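Local coordinates for protein glucose-6-phosphate isomerase (Thermus thermophilus, PDB 1ZZG) that probably catalyses the reversible isomerisation of glucose 6-phosphate to fructose 6-phosphate in glycolysis and gluconeogenesis, at residues His239-Tyr250 with Asp305-Pro313. Residues are numbered along the deposited sequence; the frame is centred on the assembly and turned at random.
Sequences HRHLPVHVFMVY and DKLLALVIP
With CG anti to the backbone N (chi1 172°) and the ring turned by chi2 44°, the His245 imidazole swings toward the neighbouring strand, where its register partner Leu307 shares the same face of the sheet. From there His245 ND1 donates to Leu307 O at 3.0 Å, coming from above the carbonyl plane. Val246 N reaches that oxygen at 2.9 Å from the opposite side of the plane, giving Leu307 O two donors. A phenylalanine in place of His245 would probably leave Leu307 O with only Val246 N of these two donors and the ring without the bond that fixes its rotation. Leu307 CD1 lies over the His239 ring, 3.8 Å from the centroid, a CH-pi contact; His239 ND1 hydrogen-bonds Leu235 O, and NE2 pairs with Arg360. Further along, Val311 CG2 meets Phe247 CZ at 3.8 Å. On the side of the sheet carrying Val244, Val246 and Lys306, Val246 CB packs alongside Leu308 CG (3.8 Å), and Lys306 NZ makes a salt bridge to Asp305 OD1 (2.7 Å) and a hydrogen bond to Thr282 OG1 of the second subunit. These neighbouring parallel strands lie in the middle of the mixed sheet of one SIS-type alpha/beta domain of phosphoglucose isomerase.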
# COMPACT_ATOMS: atom_id res chain seq x y z
N HIS A 239 21.43 -4.47 -12.10
CA HIS A 239 21.29 -3.36 -11.17
C HIS A 239 21.22 -3.88 -9.75
O HIS A 239 20.69 -3.22 -8.86
CB HIS A 239 20.03 -2.55 -11.49
CG HIS A 239 20.01 -1.97 -12.87
ND1 HIS A 239 19.61 -2.68 -13.98
CD2 HIS A 239 20.37 -0.74 -13.32
CE1 HIS A 239 19.72 -1.91 -15.05
NE2 HIS A 239 20.18 -0.73 -14.68
N ARG A 240 21.78 -5.07 -9.53
CA ARG A 240 21.75 -5.70 -8.21
C ARG A 240 22.42 -4.88 -7.11
O ARG A 240 22.20 -5.12 -5.92
CB ARG A 240 22.42 -7.08 -8.29
CG ARG A 240 23.91 -7.02 -8.62
CD ARG A 240 24.57 -8.39 -8.54
NE ARG A 240 24.40 -9.01 -7.22
CZ ARG A 240 24.94 -10.18 -6.87
NH1 ARG A 240 25.68 -10.85 -7.74
NH2 ARG A 240 24.72 -10.68 -5.66
N HIS A 241 23.24 -3.93 -7.51
CA HIS A 241 23.95 -3.10 -6.55
C HIS A 241 23.15 -1.84 -6.20
O HIS A 241 23.47 -1.15 -5.23
CB HIS A 241 25.29 -2.70 -7.14
CG HIS A 241 25.18 -2.13 -8.52
ND1 HIS A 241 24.55 -2.79 -9.55
CD2 HIS A 241 25.62 -0.96 -9.04
CE1 HIS A 241 24.61 -2.05 -10.65
NE2 HIS A 241 25.25 -0.93 -10.36
N LEU A 242 22.16 -1.49 -7.01
CA LEU A 242 21.32 -0.32 -6.72
C LEU A 242 20.42 -0.76 -5.56
O LEU A 242 19.80 -1.82 -5.62
CB LEU A 242 20.49 0.09 -7.93
CG LEU A 242 21.28 0.57 -9.16
CD1 LEU A 242 20.34 1.19 -10.18
CD2 LEU A 242 22.31 1.58 -8.72
N PRO A 243 20.30 0.07 -4.51
CA PRO A 243 19.47 -0.26 -3.34
C PRO A 243 17.98 -0.43 -3.57
O PRO A 243 17.30 -1.17 -2.85
CB PRO A 243 19.77 0.89 -2.37
CG PRO A 243 19.96 2.06 -3.30
CD PRO A 243 20.82 1.45 -4.42
N VAL A 244 17.46 0.24 -4.58
CA VAL A 244 16.02 0.20 -4.83
C VAL A 244 15.53 -0.30 -6.18
O VAL A 244 16.11 -0.03 -7.22
CB VAL A 244 15.43 1.62 -4.59
CG1 VAL A 244 13.97 1.67 -5.04
CG2 VAL A 244 15.56 1.99 -3.12
N HIS A 245 14.43 -1.05 -6.13
CA HIS A 245 13.79 -1.56 -7.32
C HIS A 245 12.32 -1.20 -7.19
O HIS A 245 11.61 -1.73 -6.33
CB HIS A 245 13.95 -3.08 -7.43
CG HIS A 245 13.15 -3.68 -8.54
ND1 HIS A 245 13.09 -3.13 -9.80
CD2 HIS A 245 12.37 -4.79 -8.58
CE1 HIS A 245 12.31 -3.87 -10.57
NE2 HIS A 245 11.86 -4.88 -9.86
N VAL A 246 11.86 -0.26 -8.01
CA VAL A 246 10.47 0.17 -7.96
C VAL A 246 9.60 -0.66 -8.89
O VAL A 246 9.96 -0.93 -10.03
CB VAL A 246 10.33 1.66 -8.37
CG1 VAL A 246 8.87 2.10 -8.25
CG2 VAL A 246 11.22 2.53 -7.48
N PHE A 247 8.45 -1.09 -8.37
CA PHE A 247 7.49 -1.89 -9.13
C PHE A 247 6.22 -1.03 -9.16
O PHE A 247 5.49 -0.96 -8.17
CB PHE A 247 7.24 -3.23 -8.43
CG PHE A 247 6.34 -4.17 -9.20
CD1 PHE A 247 6.81 -4.85 -10.32
CD2 PHE A 247 5.02 -4.36 -8.81
CE1 PHE A 247 5.98 -5.70 -11.04
CE2 PHE A 247 4.18 -5.21 -9.52
CZ PHE A 247 4.66 -5.88 -10.64
N MET A 248 5.98 -0.38 -10.29
CA MET A 248 4.84 0.53 -10.45
C MET A 248 3.78 0.03 -11.43
O MET A 248 4.06 -0.17 -12.61
CB MET A 248 5.37 1.89 -10.89
CG MET A 248 4.35 3.01 -10.97
SD MET A 248 5.22 4.58 -11.31
CE MET A 248 3.87 5.73 -11.32
N VAL A 249 2.56 -0.14 -10.94
CA VAL A 249 1.47 -0.64 -11.78
C VAL A 249 0.42 0.42 -12.11
O VAL A 249 -0.15 1.04 -11.22
CB VAL A 249 0.76 -1.83 -11.09
CG1 VAL A 249 -0.33 -2.38 -12.00
CG2 VAL A 249 1.77 -2.90 -10.74
N TYR A 250 0.18 0.62 -13.41
CA TYR A 250 -0.81 1.59 -13.86
C TYR A 250 -2.19 0.98 -13.98
O TYR A 250 -2.70 0.77 -15.08
CB TYR A 250 -0.40 2.19 -15.21
CG TYR A 250 0.44 3.43 -15.04
CD1 TYR A 250 1.77 3.34 -14.65
CD2 TYR A 250 -0.14 4.69 -15.17
CE1 TYR A 250 2.52 4.49 -14.39
CE2 TYR A 250 0.60 5.85 -14.90
CZ TYR A 250 1.92 5.74 -14.52
OH TYR A 250 2.63 6.88 -14.23
N ASP A 305 19.46 5.99 -8.02
CA ASP A 305 19.81 4.73 -7.37
C ASP A 305 18.69 3.70 -7.45
O ASP A 305 18.53 2.88 -6.54
CB ASP A 305 20.16 4.99 -5.91
CG ASP A 305 19.02 5.65 -5.14
OD1 ASP A 305 17.97 5.95 -5.75
OD2 ASP A 305 19.17 5.86 -3.92
N LYS A 306 17.93 3.73 -8.53
CA LYS A 306 16.82 2.81 -8.69
C LYS A 306 16.72 2.18 -10.07
O LYS A 306 17.28 2.67 -11.05
CB LYS A 306 15.51 3.57 -8.42
CG LYS A 306 15.45 4.28 -7.08
CD LYS A 306 14.31 5.30 -7.04
CE LYS A 306 14.17 5.95 -5.66
NZ LYS A 306 15.40 6.69 -5.25
N LEU A 307 16.02 1.04 -10.11
CA LEU A 307 15.72 0.36 -11.36
C LEU A 307 14.21 0.34 -11.26
O LEU A 307 13.66 -0.22 -10.31
CB LEU A 307 16.25 -1.08 -11.39
CG LEU A 307 15.72 -1.88 -12.60
CD1 LEU A 307 16.22 -1.25 -13.90
CD2 LEU A 307 16.18 -3.33 -12.51
N LEU A 308 13.53 0.96 -12.21
CA LEU A 308 12.08 1.01 -12.16
C LEU A 308 11.40 0.21 -13.25
O LEU A 308 11.74 0.31 -14.43
CB LEU A 308 11.58 2.46 -12.23
CG LEU A 308 12.09 3.44 -11.17
CD1 LEU A 308 13.35 4.14 -11.66
CD2 LEU A 308 11.02 4.48 -10.88
N ALA A 309 10.42 -0.59 -12.84
CA ALA A 309 9.65 -1.39 -13.76
C ALA A 309 8.22 -0.87 -13.72
O ALA A 309 7.62 -0.74 -12.65
CB ALA A 309 9.68 -2.85 -13.33
N LEU A 310 7.69 -0.54 -14.89
CA LEU A 310 6.33 -0.04 -15.01
C LEU A 310 5.46 -1.06 -15.73
O LEU A 310 5.75 -1.46 -16.86
CB LEU A 310 6.30 1.29 -15.77
CG LEU A 310 6.32 2.60 -14.96
CD1 LEU A 310 7.60 2.70 -14.15
CD2 LEU A 310 6.20 3.78 -15.92
N VAL A 311 4.39 -1.48 -15.07
CA VAL A 311 3.45 -2.43 -15.64
C VAL A 311 2.31 -1.62 -16.22
O VAL A 311 1.60 -0.93 -15.49
CB VAL A 311 2.92 -3.38 -14.55
CG1 VAL A 311 1.91 -4.36 -15.14
CG2 VAL A 311 4.08 -4.11 -13.92
N ILE A 312 2.13 -1.70 -17.54
CA ILE A 312 1.11 -0.91 -18.23
C ILE A 312 0.14 -1.71 -19.09
O ILE A 312 0.56 -2.46 -19.97
CB ILE A 312 1.78 0.13 -19.14
CG1 ILE A 312 2.79 0.96 -18.35
CG2 ILE A 312 0.71 1.00 -19.81
CD1 ILE A 312 3.69 1.82 -19.21
N PRO A 313 -1.17 -1.55 -18.86
CA PRO A 313 -2.17 -2.27 -19.66
C PRO A 313 -2.29 -1.57 -21.01
O PRO A 313 -2.04 -0.37 -21.11
CB PRO A 313 -3.43 -2.13 -18.81
CG PRO A 313 -3.27 -0.77 -18.22
CD PRO A 313 -1.82 -0.79 -17.78